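Local coordinates for protein peptidoglycan D,D-transpeptidase PbpA (Mycobacterium tuberculosis, PDB 3UN7) that probably cross-links the peptidoglycan of the cell wall as a penicillin-binding D,D-transpeptidase and takes part in regulating cell length, at residues R47-P52 and D153-A158; Y62-S67 and A158-E163; T200-A205 and D267-M272; R274-D279 and R359-P364. One frame throughout, in Å; residues are numbered along the deposited sequence.

Contact 1. Residues R47-P52 and D153-A158; sequences RVYPNP and DPNLLA
Asn-155 OD1 accepts two hydrogen bonds, from Tyr-49 N at 3.0 Å with an N-H...O angle of 159°, and from a water. That water also donates to Arg-47 O, so it joins the end of strand 45-48 to the asparagine. The other half of the amide is held as firmly. Asn-155 ND2 donates to Tyr-49 O at 2.8 Å, almost straight at 172°, with the acceptor close to the amide plane. Asparagine suits the place because one flat group can serve both the N-H and the C=O of a single loop residue. Its CG lies opposite the carbonyl carbon (chi1 -70°), which swings the amide out from the helix toward Tyr-49. Its rotation is further fixed by Asp-153 OD1, which accepts from Asn-155 ND2 at 2.8 Å through the syn lone pair. The same oxygen takes Asn-155 N from above the carboxylate plane, making Asp-153 the N-cap of the short helix 154-157. This turn belongs to the transpeptidase domain, whereas the strand and Tyr-49 belong to the dimerisation domain, so the contact joins the two. Beside these polar bonds, Pro-154 CB sits over the centre of the Tyr-49 ring, 3.6 Å from its centroid, a CH-pi contact, while Ala-158 CB meets the ring's edge 3.9 Å from Tyr-49 CE1. Pro-52, at the start of helix 52-59, sets its CB 3.5 Å from Pro-154 CD and 3.1 Å from Asp-153 OD1. The far end of Arg-47 turns away to a salt bridge with Glu-72.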
loop_
_atom_site.group_PDB
_atom_site.type_symbol
_atom_site.label_atom_id
_atom_site.label_comp_id
_atom_site.label_asym_id
_atom_site.label_seq_id
_atom_site.Cartn_x
_atom_site.Cartn_y
_atom_site.Cartn_z
ATOM N N ARG A 47 23.363 16.723 -2.418
ATOM C CA ARG A 47 21.955 16.390 -2.210
ATOM C C ARG A 47 21.741 16.073 -0.746
ATOM O O ARG A 47 22.518 15.298 -0.163
ATOM C CB ARG A 47 21.554 15.180 -3.065
ATOM C CG ARG A 47 20.061 15.016 -3.294
ATOM C CD ARG A 47 19.496 16.204 -4.049
ATOM N NE ARG A 47 18.121 16.021 -4.506
ATOM C CZ ARG A 47 17.333 17.017 -4.910
ATOM N NH1 ARG A 47 17.775 18.271 -4.889
ATOM N NH2 ARG A 47 16.095 16.763 -5.355
ATOM N N VAL A 48 20.678 16.640 -0.168
ATOM C CA VAL A 48 20.375 16.479 1.259
ATOM C C VAL A 48 18.946 15.966 1.452
ATOM O O VAL A 48 18.022 16.438 0.786
ATOM C CB VAL A 48 20.592 17.807 2.033
ATOM C CG1 VAL A 48 20.286 17.634 3.530
ATOM C CG2 VAL A 48 22.036 18.277 1.869
ATOM N N TYR A 49 18.782 15.000 2.354
ATOM C CA TYR A 49 17.482 14.392 2.661
ATOM C C TYR A 49 17.279 14.611 4.144
ATOM O O TYR A 49 17.854 13.867 4.947
ATOM C CB TYR A 49 17.504 12.882 2.333
ATOM C CG TYR A 49 17.827 12.627 0.876
ATOM C CD1 TYR A 49 19.144 12.484 0.444
ATOM C CD2 TYR A 49 16.808 12.566 -0.081
ATOM C CE1 TYR A 49 19.440 12.257 -0.908
ATOM C CE2 TYR A 49 17.099 12.372 -1.431
ATOM C CZ TYR A 49 18.408 12.219 -1.833
ATOM O OH TYR A 49 18.672 12.002 -3.164
ATOM N N PRO A 50 16.506 15.647 4.519
ATOM C CA PRO A 50 16.416 16.029 5.946
ATOM C C PRO A 50 15.595 15.107 6.859
ATOM O O PRO A 50 15.759 15.180 8.075
ATOM C CB PRO A 50 15.802 17.439 5.899
ATOM C CG PRO A 50 14.970 17.447 4.674
ATOM C CD PRO A 50 15.720 16.557 3.663
ATOM N N ASN A 51 14.730 14.254 6.302
ATOM C CA ASN A 51 14.064 13.228 7.112
ATOM C C ASN A 51 14.202 11.899 6.364
ATOM O O ASN A 51 13.204 11.337 5.867
ATOM C CB ASN A 51 12.598 13.598 7.392
ATOM C CG ASN A 51 12.009 12.829 8.563
ATOM O OD1 ASN A 51 12.619 11.890 9.080
ATOM N ND2 ASN A 51 10.814 13.242 9.005
ATOM N N PRO A 52 15.447 11.385 6.290
ATOM C CA PRO A 52 15.835 10.504 5.185
ATOM C C PRO A 52 15.157 9.127 5.171
ATOM O O PRO A 52 14.621 8.736 4.133
ATOM C CB PRO A 52 17.355 10.377 5.338
ATOM C CG PRO A 52 17.633 10.672 6.787
ATOM C CD PRO A 52 16.532 11.562 7.282
ATOM N N ASP A 153 19.120 5.441 4.729
ATOM C CA ASP A 153 19.404 6.872 4.679
ATOM C C ASP A 153 19.984 7.261 3.306
ATOM O O ASP A 153 21.149 6.992 3.036
ATOM C CB ASP A 153 20.370 7.212 5.819
ATOM C CG ASP A 153 20.759 8.671 5.849
ATOM O OD1 ASP A 153 20.278 9.452 5.006
ATOM O OD2 ASP A 153 21.545 9.040 6.751
ATOM N N PRO A 154 19.170 7.892 2.429
ATOM C CA PRO A 154 19.699 8.307 1.119
ATOM C C PRO A 154 20.880 9.265 1.192
ATOM O O PRO A 154 21.585 9.397 0.210
ATOM C CB PRO A 154 18.493 8.995 0.452
ATOM C CG PRO A 154 17.303 8.325 1.108
ATOM C CD PRO A 154 17.737 8.223 2.548
ATOM N N ASN A 155 21.109 9.901 2.345
ATOM C CA ASN A 155 22.281 10.784 2.505
ATOM C C ASN A 155 23.579 10.029 2.309
ATOM O O ASN A 155 24.571 10.598 1.856
ATOM C CB ASN A 155 22.285 11.490 3.864
ATOM C CG ASN A 155 21.189 12.520 3.964
ATOM O OD1 ASN A 155 21.224 13.535 3.262
ATOM N ND2 ASN A 155 20.182 12.251 4.808
ATOM N N LEU A 156 23.562 8.745 2.649
ATOM C CA LEU A 156 24.714 7.866 2.444
ATOM C C LEU A 156 25.146 7.746 0.990
ATOM O O LEU A 156 26.356 7.785 0.672
ATOM C CB LEU A 156 24.396 6.471 2.984
ATOM C CG LEU A 156 24.450 6.300 4.509
ATOM C CD1 LEU A 156 23.932 4.901 4.929
ATOM C CD2 LEU A 156 25.853 6.560 5.066
ATOM N N LEU A 157 24.156 7.568 0.116
ATOM C CA LEU A 157 24.388 7.408 -1.319
ATOM C C LEU A 157 24.595 8.751 -2.029
ATOM O O LEU A 157 25.164 8.798 -3.113
ATOM C CB LEU A 157 23.274 6.548 -1.943
ATOM C CG LEU A 157 23.363 5.136 -1.324
ATOM C CD1 LEU A 157 22.291 4.180 -1.834
ATOM C CD2 LEU A 157 24.739 4.527 -1.559
ATOM N N ALA A 158 24.202 9.837 -1.369
ATOM C CA ALA A 158 24.445 11.187 -1.855
ATOM C C ALA A 158 25.832 11.726 -1.430
ATOM O O ALA A 158 26.221 12.846 -1.793
ATOM C CB ALA A 158 23.332 12.114 -1.376
HETATM O O HOH W 1 23.501 14.665 2.162
#

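Contact 2. Residues Y62-S67 and A158-E163; sequences YSLRYS and ASHNPE
A tight beta hairpin, strands 62-63 and 67-68 with a turn between them, offers Leu-64 and Arg-65 to His-160 and Pro-162 of the loop that leads into helix 162-174. Leu-64 meets the histidine through its CD1 methyl, which lies over one face of the imidazole, 4.1 Å from the centroid of the His-160 ring and 27° off its normal. A branched aliphatic chain fits here, since one methyl can rest on the ring. Arg-65 comes alongside the proline instead. With CG wedged between the backbone N and carbonyl carbon (chi1 89°), its CD lies 3.6 Å from Pro-162 O. A bend at chi3 then returns the guanidinium to its own hairpin, where Arg-65 NH1 donates in its plane to Tyr-66 OH at 2.9 Å; Arg-65 CG lies over one face of the Tyr-66 ring, toward its rim. Both backbones are shaped by serines. Ser-63 OG accepts Tyr-66 N at 2.9 Å, an ST motif within the turn, and Ser-159 OG accepts Asn-161 N at 3.1 Å in an ST turn. No direct hydrogen bond crosses between the two segments, but a water accepts from Leu-64 N and donates to Ser-159 O at 2.6 Å. Tyr-62 O lies 3.6 Å from Ala-158 CA, a CA-H...O contact. The site is at the surface: Tyr-66 stacks on Trp-169 and Ser-63 OG bonds to Gln-165, both of helix 162-174, while His-160 leans on Leu-46 of strand 45-48.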
loop_
_atom_site.group_PDB
_atom_site.type_symbol
_atom_site.label_atom_id
_atom_site.label_comp_id
_atom_site.label_asym_id
_atom_site.label_seq_id
_atom_site.Cartn_x
_atom_site.Cartn_y
_atom_site.Cartn_z
ATOM N N TYR A 62 19.892 10.117 -4.929
ATOM C CA TYR A 62 20.550 10.647 -6.091
ATOM C C TYR A 62 22.036 10.579 -5.778
ATOM O O TYR A 62 22.531 11.274 -4.880
ATOM C CB TYR A 62 20.053 12.070 -6.358
ATOM C CG TYR A 62 20.595 12.749 -7.595
ATOM C CD1 TYR A 62 20.125 12.404 -8.854
ATOM C CD2 TYR A 62 21.521 13.794 -7.499
ATOM C CE1 TYR A 62 20.586 13.037 -9.996
ATOM C CE2 TYR A 62 21.995 14.439 -8.645
ATOM C CZ TYR A 62 21.517 14.054 -9.894
ATOM O OH TYR A 62 21.956 14.669 -11.058
ATOM N N SER A 63 22.733 9.721 -6.515
ATOM C CA SER A 63 24.089 9.304 -6.167
ATOM C C SER A 63 25.060 9.483 -7.326
ATOM O O SER A 63 24.745 9.136 -8.461
ATOM C CB SER A 63 24.067 7.828 -5.742
ATOM O OG SER A 63 25.377 7.280 -5.680
ATOM N N LEU A 64 26.246 10.010 -7.027
ATOM C CA LEU A 64 27.301 10.124 -8.029
ATOM C C LEU A 64 27.675 8.786 -8.659
ATOM O O LEU A 64 27.859 8.687 -9.881
ATOM C CB LEU A 64 28.544 10.756 -7.419
ATOM C CG LEU A 64 28.544 12.256 -7.215
ATOM C CD1 LEU A 64 29.781 12.645 -6.431
ATOM C CD2 LEU A 64 28.522 12.955 -8.567
ATOM N N ARG A 65 27.794 7.742 -7.856
ATOM C CA ARG A 65 28.197 6.493 -8.477
ATOM C C ARG A 65 27.076 5.484 -8.724
ATOM O O ARG A 65 27.224 4.598 -9.564
ATOM C CB ARG A 65 29.452 5.899 -7.818
ATOM C CG ARG A 65 29.227 4.976 -6.665
ATOM C CD ARG A 65 30.456 4.949 -5.747
ATOM N NE ARG A 65 31.693 4.627 -6.456
ATOM C CZ ARG A 65 32.147 3.393 -6.660
ATOM N NH1 ARG A 65 31.473 2.343 -6.216
ATOM N NH2 ARG A 65 33.279 3.214 -7.314
ATOM N N TYR A 66 25.942 5.651 -8.047
ATOM C CA TYR A 66 24.841 4.697 -8.198
ATOM C C TYR A 66 23.586 5.225 -8.899
ATOM O O TYR A 66 22.571 4.518 -8.982
ATOM C CB TYR A 66 24.519 4.026 -6.853
ATOM C CG TYR A 66 25.715 3.255 -6.341
ATOM C CD1 TYR A 66 26.500 3.763 -5.310
ATOM C CD2 TYR A 66 26.097 2.040 -6.939
ATOM C CE1 TYR A 66 27.623 3.075 -4.862
ATOM C CE2 TYR A 66 27.215 1.347 -6.500
ATOM C CZ TYR A 66 27.971 1.864 -5.458
ATOM O OH TYR A 66 29.095 1.202 -5.023
ATOM N N SER A 67 23.673 6.449 -9.427
ATOM C CA SER A 67 22.574 7.071 -10.154
ATOM C C SER A 67 21.435 7.451 -9.200
ATOM O O SER A 67 21.671 7.824 -8.059
ATOM C CB SER A 67 22.072 6.161 -11.293
ATOM O OG SER A 67 21.352 6.913 -12.263
ATOM N N ALA A 158 24.202 9.837 -1.369
ATOM C CA ALA A 158 24.445 11.187 -1.855
ATOM C C ALA A 158 25.832 11.726 -1.430
ATOM O O ALA A 158 26.221 12.846 -1.793
ATOM C CB ALA A 158 23.332 12.114 -1.376
ATOM N N SER A 159 26.591 10.922 -0.693
ATOM C CA SER A 159 27.948 11.309 -0.337
ATOM C C SER A 159 28.806 11.512 -1.578
ATOM O O SER A 159 28.664 10.806 -2.568
ATOM C CB SER A 159 28.596 10.277 0.565
ATOM O OG SER A 159 29.941 10.627 0.810
ATOM N N HIS A 160 29.704 12.480 -1.534
ATOM C CA HIS A 160 30.608 12.660 -2.669
ATOM C C HIS A 160 31.856 11.816 -2.539
ATOM O O HIS A 160 32.671 11.777 -3.458
ATOM C CB HIS A 160 30.935 14.143 -2.892
ATOM C CG HIS A 160 29.763 14.927 -3.391
ATOM N ND1 HIS A 160 29.878 16.209 -3.886
ATOM C CD2 HIS A 160 28.449 14.602 -3.482
ATOM C CE1 HIS A 160 28.687 16.644 -4.252
ATOM N NE2 HIS A 160 27.799 15.690 -4.019
ATOM N N ASN A 161 31.991 11.125 -1.413
ATOM C CA ASN A 161 33.085 10.184 -1.223
ATOM C C ASN A 161 32.740 8.826 -1.847
ATOM O O ASN A 161 31.761 8.186 -1.453
ATOM C CB ASN A 161 33.432 10.056 0.267
ATOM C CG ASN A 161 34.656 9.175 0.519
ATOM O OD1 ASN A 161 34.542 7.965 0.589
ATOM N ND2 ASN A 161 35.824 9.793 0.678
ATOM N N PRO A 162 33.547 8.376 -2.827
ATOM C CA PRO A 162 33.295 7.098 -3.500
ATOM C C PRO A 162 33.216 5.915 -2.536
ATOM O O PRO A 162 32.358 5.048 -2.707
ATOM C CB PRO A 162 34.516 6.941 -4.410
ATOM C CG PRO A 162 34.981 8.301 -4.632
ATOM C CD PRO A 162 34.747 9.036 -3.361
ATOM N N GLU A 163 34.101 5.888 -1.530
ATOM C CA GLU A 163 34.123 4.808 -0.555
ATOM C C GLU A 163 32.937 4.832 0.393
ATOM O O GLU A 163 32.390 3.775 0.707
ATOM C CB GLU A 163 35.444 4.768 0.216
ATOM C CG GLU A 163 36.386 3.679 -0.277
ATOM C CD GLU A 163 35.887 2.276 0.074
ATOM O OE1 GLU A 163 35.355 1.580 -0.823
ATOM O OE2 GLU A 163 36.012 1.874 1.253
HETATM O O HOH W 2 26.678 10.779 -4.272
#

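Contact 3. Residues T200-A205 and D267-M272; sequences TAAALA and DALRSM
Met-272 packs into a shallow bed of alanines, beginning with its CB, which lies 3.7 Å from Ala-202 CB, where the two helices come nearest. Met-272 CG leaves opposite the backbone N and passes over the neighbouring helix, 3.8 Å from Ala-201 CB. The chain then bends at chi2 (57°) and again in the same sense at chi3 (65°), curling along that surface instead of projecting out. The sulfur is the next atom to touch, with Met-272 SD 4.0 Å from Ala-201 CB. At the tip, CE fits between two turns: Met-272 CE is 3.7 Å from Ala-201 O and 3.8 Å from Ala-205 CB. An unbranched, flexible thioether suits this course, because it can follow the relief of a helix whose side chains here stop at CB. Alanine is equally apt on the other side, since its short methyls let the axes of helix segments 200-205 and 267-272 approach to 8.9 Å while their directions differ by 113°. Ala-202 also places its CB 3.8 Å from Ala-268 O and 4.3 Å from Leu-269 CD1, so this single methyl meets three residues of the partner helix. In the transpeptidase fold, helix 196-205 begins at the lysine, Lys-196, of the SxxK motif that starts with Ser-193, the probable acyl-ester serine; this contact lies further along that helix. Thr-200 packs against helices 254-264 and 364-379. No hydrogen bond crosses the interface, and the carbonyl of Ala-201 that CE touches already accepts from Ala-205 N. The helices are therefore held by close fit and burial of apolar surface.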
loop_
_atom_site.group_PDB
_atom_site.type_symbol
_atom_site.label_atom_id
_atom_site.label_comp_id
_atom_site.label_asym_id
_atom_site.label_seq_id
_atom_site.Cartn_x
_atom_site.Cartn_y
_atom_site.Cartn_z
ATOM N N THR A 200 -16.094 -11.891 -1.223
ATOM C CA THR A 200 -17.434 -11.395 -0.886
ATOM C C THR A 200 -18.022 -10.549 -2.016
ATOM O O THR A 200 -19.189 -10.731 -2.377
ATOM C CB THR A 200 -17.425 -10.585 0.431
ATOM O OG1 THR A 200 -16.836 -11.384 1.466
ATOM C CG2 THR A 200 -18.837 -10.158 0.844
ATOM N N ALA A 201 -17.213 -9.632 -2.557
ATOM C CA ALA A 201 -17.607 -8.796 -3.688
ATOM C C ALA A 201 -18.050 -9.650 -4.884
ATOM O O ALA A 201 -19.085 -9.387 -5.495
ATOM C CB ALA A 201 -16.448 -7.870 -4.096
ATOM N N ALA A 202 -17.263 -10.678 -5.205
ATOM C CA ALA A 202 -17.608 -11.586 -6.308
ATOM C C ALA A 202 -18.923 -12.321 -6.059
ATOM O O ALA A 202 -19.749 -12.457 -6.983
ATOM C CB ALA A 202 -16.487 -12.567 -6.576
ATOM N N ALA A 203 -19.120 -12.806 -4.831
ATOM C CA ALA A 203 -20.370 -13.479 -4.484
ATOM C C ALA A 203 -21.562 -12.531 -4.549
ATOM O O ALA A 203 -22.616 -12.883 -5.113
ATOM C CB ALA A 203 -20.280 -14.128 -3.110
ATOM N N LEU A 204 -21.407 -11.339 -3.976
ATOM C CA LEU A 204 -22.481 -10.323 -4.004
ATOM C C LEU A 204 -22.907 -9.910 -5.422
ATOM O O LEU A 204 -24.107 -9.807 -5.709
ATOM C CB LEU A 204 -22.103 -9.085 -3.174
ATOM C CG LEU A 204 -22.014 -9.200 -1.649
ATOM C CD1 LEU A 204 -21.518 -7.875 -1.052
ATOM C CD2 LEU A 204 -23.364 -9.594 -1.035
ATOM N N ALA A 205 -21.927 -9.698 -6.307
ATOM C CA ALA A 205 -22.195 -9.396 -7.720
ATOM C C ALA A 205 -22.868 -10.558 -8.464
ATOM O O ALA A 205 -23.629 -10.343 -9.411
ATOM C CB ALA A 205 -20.893 -8.974 -8.435
ATOM N N ASP A 267 -13.916 -18.427 -12.348
ATOM C CA ASP A 267 -14.122 -17.365 -13.355
ATOM C C ASP A 267 -14.577 -16.060 -12.701
ATOM O O ASP A 267 -14.040 -14.990 -12.995
ATOM C CB ASP A 267 -15.151 -17.781 -14.406
ATOM C CG ASP A 267 -14.632 -18.852 -15.368
ATOM O OD1 ASP A 267 -13.396 -19.004 -15.526
ATOM O OD2 ASP A 267 -15.480 -19.535 -15.979
ATOM N N ALA A 268 -15.573 -16.159 -11.821
ATOM C CA ALA A 268 -16.110 -14.994 -11.115
ATOM C C ALA A 268 -15.080 -14.337 -10.199
ATOM O O ALA A 268 -15.030 -13.112 -10.090
ATOM C CB ALA A 268 -17.375 -15.368 -10.340
ATOM N N LEU A 269 -14.242 -15.149 -9.555
ATOM C CA LEU A 269 -13.221 -14.613 -8.646
ATOM C C LEU A 269 -12.129 -13.873 -9.432
ATOM O O LEU A 269 -11.734 -12.766 -9.060
ATOM C CB LEU A 269 -12.655 -15.717 -7.732
ATOM C CG LEU A 269 -11.899 -15.333 -6.451
ATOM C CD1 LEU A 269 -12.621 -14.282 -5.586
ATOM C CD2 LEU A 269 -11.632 -16.579 -5.636
ATOM N N ARG A 270 -11.677 -14.483 -10.531
ATOM C CA ARG A 270 -10.730 -13.876 -11.480
ATOM C C ARG A 270 -11.231 -12.542 -12.021
ATOM O O ARG A 270 -10.458 -11.588 -12.158
ATOM C CB ARG A 270 -10.508 -14.806 -12.690
ATOM C CG ARG A 270 -9.774 -16.112 -12.400
ATOM C CD ARG A 270 -9.400 -16.874 -13.702
ATOM N NE ARG A 270 -8.876 -18.210 -13.402
ATOM C CZ ARG A 270 -9.486 -19.362 -13.686
ATOM N NH1 ARG A 270 -8.914 -20.516 -13.341
ATOM N NH2 ARG A 270 -10.657 -19.377 -14.321
ATOM N N SER A 271 -12.516 -12.510 -12.367
ATOM C CA SER A 271 -13.170 -11.328 -12.903
ATOM C C SER A 271 -13.246 -10.210 -11.875
ATOM O O SER A 271 -12.992 -9.047 -12.201
ATOM C CB SER A 271 -14.576 -11.675 -13.397
ATOM O OG SER A 271 -15.269 -10.497 -13.806
ATOM N N MET A 272 -13.590 -10.555 -10.636
ATOM C CA MET A 272 -13.657 -9.548 -9.567
ATOM C C MET A 272 -12.268 -9.045 -9.179
ATOM O O MET A 272 -12.073 -7.845 -8.977
ATOM C CB MET A 272 -14.425 -10.055 -8.341
ATOM C CG MET A 272 -14.722 -8.948 -7.318
ATOM S SD MET A 272 -15.641 -7.554 -8.027
ATOM C CE MET A 272 -17.187 -8.336 -8.459
#

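Contact 4. Residues R274-D279 and R359-P364; sequences RAFGLD and RRAVSP
The methyl of Ala-361 sits squarely over the face of Phe-276: Ala-361 CB is 3.9 Å from the centroid of the Phe-276 ring and only 2° off the normal, so all six ring carbons are about equally far from it. Phenylalanine offers this broad flat surface, and the small methyl can settle over its centre. Val-362 approaches obliquely, its CB 4.4 Å from Phe-276 CZ. Arg-359 lies differently: its guanidinium turns one face to the backbone of Ala-275. The chain runs extended through chi1 and chi2, bringing Arg-359 CD to 3.3 Å from Ala-275 O; a bend at chi3 (-140°) then lays the flat group over Ala-275 CA, which sits toward its rim. Ala-361 CB meets the same Ala-275 O at 3.2 Å, and Ala-275 CB lies 3.5 Å from Ala-361 O; short side chains suit so close an approach of the backbones. This is the C-terminus of helix 266-275, closed by a Schellman motif: Gly-277 N bonds to Arg-274 O at 2.9 Å and Leu-278 N to Ala-273 O. Gly-277, the C-prime residue, takes a positive phi of 95°, where a CB would crowd the preceding carbonyl. The partner is the end of strand 357-360, which pairs with strand 332-334. Arg-360, the last residue of that strand, donates through NH2 to Val-362 O just beyond it at 2.7 Å, and also bonds to Gly-330 O.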
loop_
_atom_site.group_PDB
_atom_site.type_symbol
_atom_site.label_atom_id
_atom_site.label_comp_id
_atom_site.label_asym_id
_atom_site.label_seq_id
_atom_site.Cartn_x
_atom_site.Cartn_y
_atom_site.Cartn_z
ATOM N N ARG A 274 -9.747 -8.861 -11.161
ATOM C CA ARG A 274 -9.399 -7.964 -12.262
ATOM C C ARG A 274 -10.103 -6.607 -12.139
ATOM O O ARG A 274 -9.484 -5.556 -12.342
ATOM C CB ARG A 274 -9.734 -8.611 -13.608
ATOM C CG ARG A 274 -8.956 -8.038 -14.783
ATOM C CD ARG A 274 -7.609 -8.753 -14.972
ATOM N NE ARG A 274 -7.726 -10.057 -15.650
ATOM C CZ ARG A 274 -7.854 -11.233 -15.034
ATOM N NH1 ARG A 274 -7.905 -11.315 -13.702
ATOM N NH2 ARG A 274 -7.943 -12.340 -15.751
ATOM N N ALA A 275 -11.386 -6.636 -11.791
ATOM C CA ALA A 275 -12.160 -5.410 -11.602
ATOM C C ALA A 275 -11.509 -4.515 -10.535
ATOM O O ALA A 275 -11.608 -3.292 -10.592
ATOM C CB ALA A 275 -13.591 -5.742 -11.217
ATOM N N PHE A 276 -10.841 -5.147 -9.572
ATOM C CA PHE A 276 -10.189 -4.432 -8.488
ATOM C C PHE A 276 -8.712 -4.199 -8.738
ATOM O O PHE A 276 -7.978 -3.864 -7.809
ATOM C CB PHE A 276 -10.377 -5.171 -7.169
ATOM C CG PHE A 276 -11.626 -4.798 -6.445
ATOM C CD1 PHE A 276 -11.672 -3.637 -5.666
ATOM C CD2 PHE A 276 -12.758 -5.590 -6.538
ATOM C CE1 PHE A 276 -12.842 -3.293 -4.961
ATOM C CE2 PHE A 276 -13.941 -5.256 -5.838
ATOM C CZ PHE A 276 -13.979 -4.105 -5.060
ATOM N N GLY A 277 -8.283 -4.392 -9.985
ATOM C CA GLY A 277 -6.941 -4.033 -10.420
ATOM C C GLY A 277 -5.885 -5.119 -10.403
ATOM O O GLY A 277 -4.730 -4.858 -10.740
ATOM N N LEU A 278 -6.243 -6.332 -9.995
ATOM C CA LEU A 278 -5.281 -7.428 -10.047
ATOM C C LEU A 278 -5.147 -7.912 -11.487
ATOM O O LEU A 278 -6.091 -7.794 -12.271
ATOM C CB LEU A 278 -5.711 -8.580 -9.144
ATOM C CG LEU A 278 -5.349 -8.502 -7.655
ATOM C CD1 LEU A 278 -5.918 -7.246 -6.994
ATOM C CD2 LEU A 278 -5.857 -9.764 -6.968
ATOM N N ASP A 279 -3.977 -8.450 -11.824
ATOM C CA ASP A 279 -3.737 -9.032 -13.141
ATOM C C ASP A 279 -3.874 -8.014 -14.281
ATOM O O ASP A 279 -4.100 -8.372 -15.442
ATOM C CB ASP A 279 -4.598 -10.291 -13.334
ATOM C CG ASP A 279 -4.204 -11.391 -12.374
ATOM O OD1 ASP A 279 -3.099 -11.944 -12.540
ATOM O OD2 ASP A 279 -4.967 -11.671 -11.429
ATOM N N ARG A 359 -11.581 3.002 -13.324
ATOM C CA ARG A 359 -12.456 1.850 -13.530
ATOM C C ARG A 359 -13.545 1.786 -12.461
ATOM O O ARG A 359 -13.310 2.161 -11.313
ATOM C CB ARG A 359 -11.603 0.578 -13.477
ATOM C CG ARG A 359 -12.347 -0.715 -13.735
ATOM C CD ARG A 359 -11.413 -1.899 -13.530
ATOM N NE ARG A 359 -11.605 -2.958 -14.534
ATOM C CZ ARG A 359 -12.734 -3.646 -14.744
ATOM N NH1 ARG A 359 -13.849 -3.407 -14.041
ATOM N NH2 ARG A 359 -12.748 -4.585 -15.681
ATOM N N ARG A 360 -14.740 1.335 -12.833
ATOM C CA ARG A 360 -15.716 0.931 -11.833
ATOM C C ARG A 360 -15.530 -0.558 -11.543
ATOM O O ARG A 360 -15.696 -1.402 -12.435
ATOM C CB ARG A 360 -17.162 1.215 -12.260
ATOM C CG ARG A 360 -18.170 0.698 -11.238
ATOM C CD ARG A 360 -19.611 1.141 -11.489
ATOM N NE ARG A 360 -19.879 2.508 -11.035
ATOM C CZ ARG A 360 -19.982 2.895 -9.760
ATOM N NH1 ARG A 360 -20.244 4.168 -9.490
ATOM N NH2 ARG A 360 -19.831 2.027 -8.755
ATOM N N ALA A 361 -15.181 -0.870 -10.294
ATOM C CA ALA A 361 -14.929 -2.248 -9.893
ATOM C C ALA A 361 -16.226 -2.965 -9.550
ATOM O O ALA A 361 -16.386 -4.155 -9.818
ATOM C CB ALA A 361 -13.995 -2.277 -8.699
ATOM N N VAL A 362 -17.148 -2.220 -8.960
ATOM C CA VAL A 362 -18.302 -2.807 -8.307
ATOM C C VAL A 362 -19.399 -1.735 -8.293
ATOM O O VAL A 362 -19.096 -0.538 -8.295
ATOM C CB VAL A 362 -17.852 -3.282 -6.884
ATOM C CG1 VAL A 362 -18.239 -2.295 -5.774
ATOM C CG2 VAL A 362 -18.290 -4.672 -6.623
ATOM N N SER A 363 -20.666 -2.159 -8.318
ATOM C CA SER A 363 -21.795 -1.231 -8.335
ATOM C C SER A 363 -21.830 -0.441 -7.021
ATOM O O SER A 363 -21.215 -0.868 -6.038
ATOM C CB SER A 363 -23.095 -2.012 -8.504
ATOM O OG SER A 363 -23.344 -2.797 -7.355
ATOM N N PRO A 364 -22.525 0.714 -6.993
ATOM C CA PRO A 364 -22.634 1.455 -5.732
ATOM C C PRO A 364 -23.305 0.642 -4.627
ATOM O O PRO A 364 -22.973 0.797 -3.446
ATOM C CB PRO A 364 -23.506 2.658 -6.105
ATOM C CG PRO A 364 -23.277 2.837 -7.579
ATOM C CD PRO A 364 -23.215 1.417 -8.088
#

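Overall arrangement
The four contacts form two pairs on opposite sides of the chain's centre. Contacts 1 and 2 have centres about 11 Å apart and share Ala-158; their segments alternate along the chain, so residues 153-163 are joined twice to residues 47-67, with Tyr-49 OH 2.9 Å from Tyr-62 N between them. Contacts 3 and 4, centres about 10 Å apart, both use helix 266-275, and Ala-201 CB lies 4.0 Å from Phe-276 CE2. Contacts 1 and 3 are about 45 Å apart, centre to centre. All four lie away from Ser-193, the probable nucleophile, although contact 3 uses the helix that follows it.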